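Local coordinates for possible metal-dependent hydrolase (Veillonella parvula, PDB 3RPC), which is a possible metal-dependent hydrolase of the metallo-beta-lactamase superfamily that carries two zinc ions and probably uses them, with bound water, to hydrolyse an unidentified substrate, at residues A67-H72 and D149-I154; G129-T134 and V170-V175; V166-W171 and S202-T207; M189-A194 and I222-M227. All blocks are in the same frame, centred on the assembly; numbering follows the deposited sequence.

Contact 1 (A67-H72 and D149-I154); sequences AVVVTH and DAMGVI. With ZN (zinc ion), chain E.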
# COMPACT_ATOMS: atom_id res chain seq x y z
N ALA A 67 -14.11 -13.32 17.55
CA ALA A 67 -13.55 -13.37 16.21
C ALA A 67 -12.05 -13.27 16.30
O ALA A 67 -11.52 -12.89 17.34
CB ALA A 67 -14.11 -12.25 15.34
N VAL A 68 -11.37 -13.63 15.22
CA VAL A 68 -9.92 -13.55 15.17
C VAL A 68 -9.53 -12.62 14.04
O VAL A 68 -10.16 -12.59 12.99
CB VAL A 68 -9.31 -14.95 14.93
CG1 VAL A 68 -7.81 -14.90 15.03
CG2 VAL A 68 -9.85 -15.95 15.94
N VAL A 69 -8.49 -11.82 14.27
CA VAL A 69 -7.93 -10.95 13.23
C VAL A 69 -6.49 -11.39 13.02
O VAL A 69 -5.71 -11.43 13.97
CB VAL A 69 -7.94 -9.47 13.66
CG1 VAL A 69 -7.17 -8.60 12.65
CG2 VAL A 69 -9.37 -8.98 13.81
N VAL A 70 -6.16 -11.75 11.79
CA VAL A 70 -4.83 -12.23 11.44
C VAL A 70 -4.26 -11.27 10.40
O VAL A 70 -4.67 -11.28 9.24
CB VAL A 70 -4.91 -13.66 10.88
CG1 VAL A 70 -3.52 -14.21 10.59
CG2 VAL A 70 -5.64 -14.58 11.87
N THR A 71 -3.32 -10.43 10.83
CA THR A 71 -2.80 -9.39 9.93
C THR A 71 -1.93 -9.95 8.81
O THR A 71 -1.82 -9.34 7.74
CB THR A 71 -2.02 -8.30 10.68
OG1 THR A 71 -0.85 -8.86 11.28
CG2 THR A 71 -2.90 -7.63 11.73
N HIS A 72 -1.32 -11.10 9.08
CA HIS A 72 -0.51 -11.84 8.12
C HIS A 72 -0.14 -13.17 8.75
O HIS A 72 -0.33 -13.35 9.95
CB HIS A 72 0.73 -11.05 7.64
CG HIS A 72 1.75 -10.75 8.70
ND1 HIS A 72 1.45 -10.12 9.89
CD2 HIS A 72 3.10 -10.94 8.72
CE1 HIS A 72 2.56 -9.93 10.59
NE2 HIS A 72 3.57 -10.44 9.91
N ASP A 149 3.42 -9.30 2.49
CA ASP A 149 2.42 -8.28 2.81
C ASP A 149 1.95 -8.46 4.25
O ASP A 149 1.89 -9.58 4.76
CB ASP A 149 1.18 -8.39 1.91
CG ASP A 149 1.44 -7.93 0.49
OD1 ASP A 149 2.46 -7.25 0.23
OD2 ASP A 149 0.60 -8.24 -0.38
N ALA A 150 1.63 -7.35 4.91
CA ALA A 150 1.08 -7.41 6.26
C ALA A 150 0.25 -6.17 6.54
O ALA A 150 0.76 -5.05 6.50
CB ALA A 150 2.20 -7.59 7.30
N MSE A 151 -1.04 -6.35 6.80
CA MSE A 151 -1.93 -5.20 6.97
C MSE A 151 -1.91 -4.67 8.39
O MSE A 151 -1.47 -5.35 9.33
CB MSE A 151 -3.37 -5.58 6.60
CG MSE A 151 -4.05 -6.50 7.60
SE MSE A 151 -5.93 -6.75 7.15
CE MSE A 151 -6.31 -8.20 8.43
N GLY A 152 -2.40 -3.45 8.54
CA GLY A 152 -2.90 -2.97 9.82
C GLY A 152 -4.41 -2.94 9.74
O GLY A 152 -5.00 -3.22 8.68
N VAL A 153 -5.06 -2.64 10.86
CA VAL A 153 -6.52 -2.58 10.90
C VAL A 153 -6.95 -1.38 11.75
O VAL A 153 -6.43 -1.16 12.84
CB VAL A 153 -7.12 -3.86 11.51
CG1 VAL A 153 -8.64 -3.81 11.46
CG2 VAL A 153 -6.60 -5.09 10.78
N ILE A 154 -7.89 -0.61 11.21
CA ILE A 154 -8.58 0.43 11.96
C ILE A 154 -9.92 -0.15 12.45
O ILE A 154 -10.67 -0.71 11.65
CB ILE A 154 -8.82 1.67 11.07
CG1 ILE A 154 -7.53 2.50 10.94
CG2 ILE A 154 -9.96 2.53 11.62
CD1 ILE A 154 -7.20 3.32 12.17
ZN ZN E . 5.78 -10.31 10.24
O HOH W 1 0.73 -6.82 10.27
O HOH W 2 6.54 -11.31 11.81
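The imidazole of His72 lies over Ala150. Ala150 CB stands 3.6 Å from the centroid of the His72 ring and 17° off the ring normal, a CH-pi contact on one face. At the edge, His72 ND1 gives its N-H to Thr71 OG1 at 3.0 Å, almost exactly in the ring plane. His72 NE2 binds a zinc ion at 2.2 Å. His72 CG sits between the backbone N and the carbonyl carbon (chi1 65°), which turns the ring onto Ala150. His72 CB is 3.4 Å from Asp149 O.

Thr71 OG1 is a busy atom. It takes the histidine N-H, accepts a hydrogen bond from water 1, and also bonds to the carboxylate of Asp27. Water 1 donates to Met151 O as well, so it ties the two segments. The direct link is the backbone bond Met151 N to Thr71 O, 3.2 Å. The extended chain of Met151, a selenomethionine, carries Met151 CE to 3.6 Å from Val70 O. Farther along, Val69 CG1 meets Val153 CG2 at 4.0 Å. Strands 67-69 and 152-156 belong to different sheets, so this is one place where the two sheets meet. The end of strand 67-69 leads into the HxHxDH motif of the metallo-beta-lactamase fold, whose first histidine is His72.

Contact 2 (G129-T134 and V170-V175); sequences GGSHGT and VWTSDV. With ZN (zinc ion), chain E.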
# COMPACT_ATOMS: atom_id res chain seq x y z
N GLY A 129 -2.55 -0.05 4.95
CA GLY A 129 -1.37 -0.55 4.27
C GLY A 129 -0.13 -0.63 5.14
O GLY A 129 -0.12 -0.14 6.28
N GLY A 130 0.91 -1.24 4.60
CA GLY A 130 2.17 -1.35 5.32
C GLY A 130 3.26 -1.94 4.45
O GLY A 130 2.99 -2.62 3.45
N SER A 131 4.50 -1.69 4.85
CA SER A 131 5.66 -2.33 4.24
C SER A 131 6.49 -2.96 5.33
O SER A 131 6.99 -2.27 6.22
CB SER A 131 6.50 -1.31 3.48
OG SER A 131 5.72 -0.69 2.48
N HIS A 132 6.63 -4.28 5.28
CA HIS A 132 7.30 -5.06 6.32
C HIS A 132 8.81 -5.06 6.08
O HIS A 132 9.45 -6.11 6.02
CB HIS A 132 6.73 -6.50 6.27
CG HIS A 132 6.90 -7.31 7.53
ND1 HIS A 132 7.68 -6.92 8.60
CD2 HIS A 132 6.37 -8.51 7.86
CE1 HIS A 132 7.62 -7.85 9.54
NE2 HIS A 132 6.84 -8.83 9.11
N GLY A 133 9.38 -3.86 5.93
CA GLY A 133 10.78 -3.68 5.56
C GLY A 133 10.99 -2.39 4.79
O GLY A 133 10.04 -1.79 4.30
N THR A 134 12.25 -1.95 4.70
CA THR A 134 12.58 -0.76 3.95
C THR A 134 12.63 -1.06 2.46
O THR A 134 12.64 -2.22 2.04
CB THR A 134 13.97 -0.24 4.35
OG1 THR A 134 14.93 -1.26 4.05
CG2 THR A 134 14.00 0.08 5.83
N VAL A 170 7.11 -0.77 8.66
CA VAL A 170 7.92 0.39 8.99
C VAL A 170 7.09 1.65 8.74
O VAL A 170 5.97 1.58 8.25
CB VAL A 170 9.23 0.43 8.18
CG1 VAL A 170 10.02 -0.85 8.39
CG2 VAL A 170 8.96 0.66 6.67
N TRP A 171 7.63 2.82 9.09
CA TRP A 171 6.86 4.05 8.90
C TRP A 171 6.83 4.44 7.43
O TRP A 171 7.85 4.84 6.87
CB TRP A 171 7.47 5.18 9.73
CG TRP A 171 6.55 6.34 9.86
CD1 TRP A 171 6.21 7.24 8.89
CD2 TRP A 171 5.85 6.74 11.04
NE1 TRP A 171 5.32 8.16 9.39
CE2 TRP A 171 5.10 7.88 10.72
CE3 TRP A 171 5.80 6.24 12.35
CZ2 TRP A 171 4.29 8.54 11.65
CZ3 TRP A 171 5.00 6.89 13.27
CH2 TRP A 171 4.25 8.02 12.92
N THR A 172 5.67 4.32 6.80
CA THR A 172 5.51 4.70 5.40
C THR A 172 4.34 5.67 5.26
O THR A 172 3.67 5.99 6.25
CB THR A 172 5.18 3.49 4.51
OG1 THR A 172 3.86 3.02 4.83
CG2 THR A 172 6.19 2.36 4.71
N SER A 173 4.06 6.12 4.04
CA SER A 173 2.91 6.98 3.82
C SER A 173 1.59 6.28 4.12
O SER A 173 0.58 6.94 4.35
CB SER A 173 2.91 7.52 2.39
OG SER A 173 4.04 8.35 2.18
N ASP A 174 1.59 4.95 4.12
CA ASP A 174 0.35 4.24 4.46
C ASP A 174 -0.03 4.50 5.91
O ASP A 174 -1.22 4.57 6.25
CB ASP A 174 0.50 2.74 4.20
CG ASP A 174 0.37 2.39 2.72
OD1 ASP A 174 -0.37 3.10 2.00
OD2 ASP A 174 0.99 1.41 2.27
N VAL A 175 0.98 4.65 6.76
CA VAL A 175 0.77 4.97 8.17
C VAL A 175 0.25 6.41 8.28
O VAL A 175 -0.72 6.68 8.99
CB VAL A 175 2.07 4.77 8.98
CG1 VAL A 175 1.88 5.18 10.45
CG2 VAL A 175 2.55 3.33 8.87
ZN ZN E . 5.78 -10.31 10.24
O HOH W 3 -3.18 2.88 5.05
O HOH W 4 0.29 -1.96 1.71
O HOH W 5 3.47 1.04 3.08
O HOH W 2 6.54 -11.31 11.81
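Asp174 leans its side chain on the backbone of Gly129 and Gly130. Asp174 CB lies 3.6 Å from Gly129 C. Asp174 CG comes next, 3.8 Å from Gly129 CA. OD2 is the tip that carries the polar contacts. Asp174 OD2 accepts a hydrogen bond from water 5 at 2.6 Å, and a weak one from water 4, which accepts from Gly130 N. With CG beside its own backbone N (chi1 -78°), the carboxylate lies along the glycine loop at the start of helix 173-182.

Water 5 is the hub. It donates to Ser131 OG and to Asp174 OD2, and it lies 2.7 Å from Thr172 OG1. Thr172 is the N-cap of the helix, and its OG1 also accepts from Asp174 N. Water 3 bridges Gly129 N and Asp174 O.

One direct hydrogen bond joins the segments: Val170 N to Ser131 O, 2.9 Å and 164° at the hydrogen. The same carbonyl takes a weak bond from Gly133 N, closing an inverse gamma turn centred on zinc ligand His132. Val170 CG2 packs 3.6 Å from Gly133 O. Ser173 of the second subunit packs on Ser131. The joint is mainly backbone and water. The negative charge of Asp174 in the first helical turn probably interacts favourably with the helix dipole. Through its two bonds, one of them weak, Ser131 O ties the turn carrying His132 to segment 170-175.

Contact 3 (V166-W171 and S202-T207); sequences VGDTVW and SIIMGT. With ZN (zinc ion), chain E; ZN (zinc ion), chain F.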
# COMPACT_ATOMS: atom_id res chain seq x y z
N VAL A 166 -1.46 -1.05 14.07
CA VAL A 166 -0.61 -0.61 12.96
C VAL A 166 -0.05 -1.78 12.14
O VAL A 166 0.06 -1.70 10.91
CB VAL A 166 0.54 0.26 13.48
CG1 VAL A 166 1.42 0.74 12.31
CG2 VAL A 166 -0.03 1.46 14.24
N GLY A 167 0.31 -2.86 12.84
CA GLY A 167 0.81 -4.06 12.19
C GLY A 167 2.31 -4.07 11.94
O GLY A 167 3.04 -3.17 12.34
N ASP A 168 2.77 -5.13 11.28
CA ASP A 168 4.19 -5.29 10.95
C ASP A 168 4.57 -4.45 9.74
O ASP A 168 4.62 -4.94 8.61
CB ASP A 168 4.52 -6.77 10.71
CG ASP A 168 4.88 -7.52 12.00
OD1 ASP A 168 4.60 -7.02 13.10
OD2 ASP A 168 5.46 -8.62 11.89
N THR A 169 4.82 -3.16 9.99
CA THR A 169 5.22 -2.23 8.94
C THR A 169 6.23 -1.26 9.52
O THR A 169 6.23 -0.98 10.72
CB THR A 169 4.01 -1.46 8.38
OG1 THR A 169 4.44 -0.55 7.36
CG2 THR A 169 3.27 -0.71 9.48
N VAL A 170 7.11 -0.77 8.66
CA VAL A 170 7.92 0.39 8.99
C VAL A 170 7.09 1.65 8.74
O VAL A 170 5.97 1.58 8.25
CB VAL A 170 9.23 0.43 8.18
CG1 VAL A 170 10.02 -0.85 8.39
CG2 VAL A 170 8.96 0.66 6.67
N TRP A 171 7.63 2.82 9.09
CA TRP A 171 6.86 4.05 8.90
C TRP A 171 6.83 4.44 7.43
O TRP A 171 7.85 4.84 6.87
CB TRP A 171 7.47 5.18 9.73
CG TRP A 171 6.55 6.34 9.86
CD1 TRP A 171 6.21 7.24 8.89
CD2 TRP A 171 5.85 6.74 11.04
NE1 TRP A 171 5.32 8.16 9.39
CE2 TRP A 171 5.10 7.88 10.72
CE3 TRP A 171 5.80 6.24 12.35
CZ2 TRP A 171 4.29 8.54 11.65
CZ3 TRP A 171 5.00 6.89 13.27
CH2 TRP A 171 4.25 8.02 12.92
N SER A 202 15.15 -1.92 10.22
CA SER A 202 14.26 -2.96 10.77
C SER A 202 13.13 -3.30 9.80
O SER A 202 12.78 -2.50 8.93
CB SER A 202 13.70 -2.50 12.11
OG SER A 202 12.75 -3.42 12.65
N ILE A 203 12.57 -4.48 9.96
CA ILE A 203 11.35 -4.84 9.25
C ILE A 203 10.07 -4.36 9.94
O ILE A 203 8.99 -4.49 9.38
CB ILE A 203 11.25 -6.36 9.03
CG1 ILE A 203 11.28 -7.09 10.38
CG2 ILE A 203 12.37 -6.82 8.10
CD1 ILE A 203 11.03 -8.60 10.28
N ILE A 204 10.19 -3.85 11.16
CA ILE A 204 9.04 -3.26 11.84
C ILE A 204 9.48 -1.94 12.47
O ILE A 204 10.49 -1.36 12.06
CB ILE A 204 8.38 -4.20 12.90
CG1 ILE A 204 9.39 -4.66 13.96
CG2 ILE A 204 7.79 -5.43 12.20
CD1 ILE A 204 8.75 -5.47 15.12
N MSE A 205 8.73 -1.45 13.44
CA MSE A 205 9.04 -0.18 14.09
C MSE A 205 9.89 -0.33 15.36
O MSE A 205 10.13 -1.44 15.84
CB MSE A 205 7.75 0.57 14.41
CG MSE A 205 7.09 1.15 13.17
SE MSE A 205 5.29 1.76 13.52
CE MSE A 205 4.91 2.50 11.77
N GLY A 206 10.38 0.80 15.86
CA GLY A 206 11.12 0.86 17.11
C GLY A 206 10.90 2.19 17.81
O GLY A 206 9.88 2.85 17.60
N THR A 207 11.85 2.59 18.64
CA THR A 207 11.68 3.80 19.44
C THR A 207 11.53 5.07 18.60
O THR A 207 10.76 5.96 18.97
CB THR A 207 12.82 3.98 20.46
OG1 THR A 207 14.08 3.85 19.79
CG2 THR A 207 12.71 2.93 21.57
ZN ZN E . 5.78 -10.31 10.24
ZN ZN F . 6.03 -9.87 13.54
O HOH W 2 6.54 -11.31 11.81
O HOH W 6 8.46 -9.20 13.10
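Asp168 and Ile204 run alongside each other in the same direction at the dinuclear zinc site of the metallo-beta-lactamase fold. Ile204 CG2 is 3.6 Å from Asp168 CG, so a methyl flanks the bridging carboxylate. Asp168 OD2 binds both metals, at 2.4 Å the zinc ion held by His72, His74 and His132, and at 2.1 Å the zinc ion held by Asp76, His77 and His226. Water 2 lies between the two ions. The backbone turns sharply here, since Asp168 is the centre of an inverse gamma turn.

Met205, a selenomethionine, is the long arm of the contact. Its chain stretches out straight past CG and meets Val166 at about a right angle, with Met205 CE 3.9 Å from Val166 CG1. Met205 CE is also 3.9 Å from Trp171 CE3, approaching the indole at a slant. Near the root of the side chain, Met205 CG is 3.4 Å from Thr169 O. That carbonyl is buried and has no hydrogen-bonding partner in the model.

Val170 CG1 touches Ser202 O, at 3.3 Å. Ser202 OG accepts from Ile204 N, forming an ST turn that shapes this loop. Ile203 O accepts from His132 ND1 and so positions a zinc ligand from the second shell. Thr169 OG1 takes the N-H of Ser131 and donates a hydrogen bond to Val170 O, at 2.8 Å, in the carbonyl plane and on a lone pair.

Contact 4 (M189-A194 and I222-M227); sequences MNTGYA and IIAVHM. With ZN (zinc ion), chain F.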
# COMPACT_ATOMS: atom_id res chain seq x y z
N MSE A 189 1.21 -0.40 18.42
CA MSE A 189 2.39 -0.41 17.56
C MSE A 189 3.32 -1.57 17.87
O MSE A 189 3.54 -1.89 19.04
CB MSE A 189 3.19 0.87 17.77
CG MSE A 189 2.41 2.16 17.68
SE MSE A 189 3.59 3.66 18.13
CE MSE A 189 4.93 3.46 16.72
N ASN A 190 3.86 -2.19 16.82
CA ASN A 190 4.85 -3.25 16.96
C ASN A 190 6.24 -2.64 16.96
O ASN A 190 6.76 -2.27 15.91
CB ASN A 190 4.68 -4.26 15.82
CG ASN A 190 3.39 -5.05 15.94
OD1 ASN A 190 2.80 -5.11 17.03
ND2 ASN A 190 2.94 -5.66 14.85
N THR A 191 6.83 -2.53 18.15
CA THR A 191 8.02 -1.69 18.31
C THR A 191 9.27 -2.45 18.72
O THR A 191 10.24 -1.86 19.22
CB THR A 191 7.77 -0.56 19.34
OG1 THR A 191 7.52 -1.12 20.64
CG2 THR A 191 6.58 0.28 18.93
N GLY A 192 9.28 -3.76 18.48
CA GLY A 192 10.41 -4.59 18.83
C GLY A 192 11.63 -4.47 17.92
O GLY A 192 12.66 -5.07 18.20
N TYR A 193 11.51 -3.70 16.84
CA TYR A 193 12.67 -3.42 15.98
C TYR A 193 13.38 -4.72 15.58
O TYR A 193 14.59 -4.90 15.79
CB TYR A 193 13.61 -2.46 16.69
CG TYR A 193 14.52 -1.64 15.80
CD1 TYR A 193 14.00 -0.67 14.96
CD2 TYR A 193 15.90 -1.81 15.84
CE1 TYR A 193 14.85 0.11 14.16
CE2 TYR A 193 16.75 -1.05 15.06
CZ TYR A 193 16.21 -0.09 14.22
OH TYR A 193 17.07 0.66 13.44
N ALA A 194 12.61 -5.63 14.99
CA ALA A 194 13.15 -6.88 14.48
C ALA A 194 14.18 -6.62 13.40
O ALA A 194 13.94 -5.82 12.48
CB ALA A 194 12.01 -7.74 13.94
N ILE A 222 -0.99 5.54 23.05
CA ILE A 222 -0.13 4.63 22.31
C ILE A 222 0.17 3.39 23.15
O ILE A 222 0.42 3.49 24.35
CB ILE A 222 1.15 5.34 21.88
CG1 ILE A 222 0.78 6.44 20.88
CG2 ILE A 222 2.13 4.35 21.31
CD1 ILE A 222 1.77 7.57 20.80
N ILE A 223 0.12 2.22 22.52
CA ILE A 223 0.40 0.96 23.21
C ILE A 223 1.47 0.24 22.42
O ILE A 223 1.24 -0.12 21.26
CB ILE A 223 -0.88 0.08 23.30
CG1 ILE A 223 -1.98 0.82 24.07
CG2 ILE A 223 -0.56 -1.25 23.98
CD1 ILE A 223 -3.34 0.10 24.11
N ALA A 224 2.64 0.05 23.02
CA ALA A 224 3.77 -0.58 22.35
C ALA A 224 3.88 -2.06 22.69
O ALA A 224 3.93 -2.44 23.87
CB ALA A 224 5.08 0.14 22.71
N VAL A 225 3.92 -2.89 21.65
CA VAL A 225 3.96 -4.35 21.81
C VAL A 225 4.97 -4.99 20.85
O VAL A 225 5.83 -4.29 20.32
CB VAL A 225 2.55 -4.97 21.63
CG1 VAL A 225 1.58 -4.41 22.68
CG2 VAL A 225 2.01 -4.72 20.22
N HIS A 226 4.86 -6.30 20.64
CA HIS A 226 5.76 -7.05 19.76
C HIS A 226 7.19 -7.11 20.32
O HIS A 226 8.17 -7.02 19.58
CB HIS A 226 5.74 -6.47 18.32
CG HIS A 226 6.12 -7.45 17.25
ND1 HIS A 226 7.35 -8.08 17.22
CD2 HIS A 226 5.44 -7.91 16.17
CE1 HIS A 226 7.41 -8.88 16.17
NE2 HIS A 226 6.26 -8.79 15.51
N MSE A 227 7.29 -7.30 21.63
CA MSE A 227 8.60 -7.32 22.28
C MSE A 227 8.81 -8.52 23.20
O MSE A 227 7.85 -9.19 23.61
CB MSE A 227 8.80 -6.03 23.08
CG MSE A 227 8.96 -4.82 22.16
SE MSE A 227 9.06 -3.10 23.07
CE MSE A 227 7.16 -2.88 23.46
ZN ZN F . 6.03 -9.87 13.54
O HOH W 2 6.54 -11.31 11.81
O HOH W 6 8.46 -9.20 13.10
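The parallel strands of the beta-alpha-beta unit formed by strand 186-190, helix 207-216 and strand 221-225 meet here, and the end of the second strand delivers His226 to a zinc ion. Three backbone hydrogen bonds hold the register: Met189 N to Ile223 O, Val225 N to Met189 O at 2.8 Å, and Thr191 N to Val225 O. Gly192 CA then comes 3.4 Å from His226 O in a CA-H...O contact.

Asn190 packs against His226. Its amide and the imidazole are 57° apart, and Asn190 CG is 3.5 Å from His226 CD2. Asn190 OD1 lies in the ring plane at the edge, 3.5 Å from His226 CB. His226 NE2 binds zinc at 2.3 Å; the ring swings there with CG anti to the backbone N (chi1 -155°). Met189 and Met227 are selenomethionines. On the face of Met189 and Ala224, Met189 SE touches Ile222 CG2 at 3.6 Å. Thr191 OG1 touches Met227 CE at 3.3 Å and also Ala224 CB.

That hydroxyl is buried without a polar partner, so packing dominates this side. On the other, Asn190 packs on one zinc ligand and reaches another by a weak hydrogen bond, ND2 to Asp168 OD1, and may help orient them.

All four contacts feed one dinuclear zinc site. Contacts 1 and 4 lie nearest the centre of the chain and rest on strands: contact 1 joins the two sheets, while contact 4 pairs neighbours within one. Contacts 2 and 3 are built largely from loops and share Val170 and Trp171. Contact 2 is the outermost, only partly buried and beside the second subunit, and relies on water. Contact 3 is buried and lacks direct hydrogen bonds between its segments, relying on van der Waals packing, partly of apolar groups against backbone carbonyls. Contacts 1, 2 and 3 reach one zinc ion, contacts 3 and 4 the other. Asp168 in contact 3 connects the two halves, and water 2 bridges both ions.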